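Local coordinates for protein alpha-fucosidase (Bifidobacterium bifidum, PDB 2EAB) that probably releases alpha-1,2-linked L-fucose from glycans by hydrolysis, this chain being the catalytic part of a larger calcium-binding glycoside hydrolase, at residues Asn109-Leu112 with Thr118-Pro121. Sequence-based numbering, arbitrary orientation.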
loop_
_atom_site.group_PDB
_atom_site.type_symbol
_atom_site.label_atom_id
_atom_site.label_comp_id
_atom_site.label_asym_id
_atom_site.label_seq_id
_atom_site.Cartn_x
_atom_site.Cartn_y
_atom_site.Cartn_z
ATOM N N ASN A 109 3.605 2.828 -32.764
ATOM C CA ASN A 109 2.946 4.123 -32.693
ATOM C C ASN A 109 2.700 4.730 -34.068
ATOM O O ASN A 109 1.660 5.355 -34.289
ATOM C CB ASN A 109 3.734 5.080 -31.806
ATOM C CG ASN A 109 3.598 4.749 -30.337
ATOM O OD1 ASN A 109 2.828 3.872 -29.950
ATOM N ND2 ASN A 109 4.354 5.455 -29.506
ATOM N N LYS A 110 3.639 4.522 -34.990
ATOM C CA LYS A 110 3.480 4.986 -36.371
ATOM C C LYS A 110 2.289 4.303 -37.041
ATOM O O LYS A 110 1.509 4.956 -37.733
ATOM C CB LYS A 110 4.756 4.767 -37.190
ATOM C CG LYS A 110 4.696 5.332 -38.605
ATOM C CD LYS A 110 6.030 5.201 -39.318
ATOM C CE LYS A 110 5.938 5.680 -40.760
ATOM N NZ LYS A 110 5.157 4.744 -41.625
ATOM N N GLN A 111 2.145 2.996 -36.830
ATOM C CA GLN A 111 0.993 2.270 -37.365
ATOM C C GLN A 111 -0.318 2.880 -36.871
ATOM O O GLN A 111 -1.252 3.086 -37.655
ATOM C CB GLN A 111 1.068 0.783 -37.015
ATOM C CG GLN A 111 2.176 0.051 -37.754
ATOM C CD GLN A 111 2.233 -1.438 -37.448
ATOM O OE1 GLN A 111 2.141 -1.856 -36.294
ATOM N NE2 GLN A 111 2.422 -2.244 -38.487
ATOM N N LEU A 112 -0.381 3.170 -35.573
ATOM C CA LEU A 112 -1.549 3.820 -34.981
ATOM C C LEU A 112 -1.765 5.234 -35.522
ATOM O O LEU A 112 -2.886 5.597 -35.881
ATOM C CB LEU A 112 -1.435 3.837 -33.457
ATOM C CG LEU A 112 -1.440 2.458 -32.794
ATOM C CD1 LEU A 112 -0.879 2.530 -31.384
ATOM C CD2 LEU A 112 -2.835 1.857 -32.782
ATOM N N THR A 118 -6.049 -0.809 -34.013
ATOM C CA THR A 118 -5.311 -1.705 -33.131
ATOM C C THR A 118 -4.019 -2.133 -33.807
ATOM O O THR A 118 -3.910 -2.101 -35.037
ATOM C CB THR A 118 -6.114 -2.978 -32.756
ATOM O OG1 THR A 118 -6.253 -3.825 -33.904
ATOM C CG2 THR A 118 -7.490 -2.638 -32.196
ATOM N N VAL A 119 -3.044 -2.515 -32.987
ATOM C CA VAL A 119 -1.788 -3.090 -33.455
ATOM C C VAL A 119 -1.449 -4.295 -32.583
ATOM O O VAL A 119 -2.121 -4.551 -31.581
ATOM C CB VAL A 119 -0.623 -2.062 -33.425
ATOM C CG1 VAL A 119 -0.854 -0.943 -34.438
ATOM C CG2 VAL A 119 -0.419 -1.498 -32.026
ATOM N N ASN A 120 -0.421 -5.044 -32.971
ATOM C CA ASN A 120 0.067 -6.141 -32.145
ATOM C C ASN A 120 1.348 -5.728 -31.429
ATOM O O ASN A 120 2.422 -5.736 -32.026
ATOM C CB ASN A 120 0.306 -7.404 -32.975
ATOM C CG ASN A 120 0.820 -8.561 -32.138
ATOM O OD1 ASN A 120 0.953 -8.455 -30.914
ATOM N ND2 ASN A 120 1.113 -9.676 -32.790
ATOM N N PRO A 121 1.236 -5.371 -30.138
ATOM C CA PRO A 121 2.400 -4.923 -29.389
ATOM C C PRO A 121 3.144 -6.063 -28.694
ATOM O O PRO A 121 3.920 -5.808 -27.773
ATOM C CB PRO A 121 1.774 -3.990 -28.357
ATOM C CG PRO A 121 0.467 -4.639 -28.049
ATOM C CD PRO A 121 0.016 -5.343 -29.310
HETATM O O HOH W 1 1.139 -4.340 -35.399
#
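Thr118 meets the helix through its backbone, its carbonyl carbon C lying 4.3 Å from CD2 of Leu112, while its CB points away from the helix and its side chain touches Pro570. Val119 carries most of the contact. Its CG1 lies between CB of Gln111 and the isobutyl group of Leu112, while CG2 turns to Leu112. With CG1 of Val119 anti to the carbonyl carbon (chi1 -67°), this methyl reaches CB of Gln111 at 3.6 Å. The same CG1 of Val119 is 3.8 Å from CD2 of Leu112, and CG2 of Val119 faces CD1 of Leu112 at 4.1 Å. In this family 65-like N-terminal region, the loop after helix 103-113 folds back against the C-terminal end of that helix. Both Leu112 and Val119 also touch Val562 of strand 558-565, so the pair fills an apolar seam between helix, loop and the catalytic-domain strand. Were Leu112 cut back to an alanine, the loss of CG, CD1 and CD2 is likely to open a gap between Val119 and Val562. At Asn120 the link becomes polar and indirect. The backbone N of Asn120 donates to a water 3.0 Å away, and that water donates to OE1 of Gln111, whose extended chain brings the amide oxygen alongside CG1 of Val119.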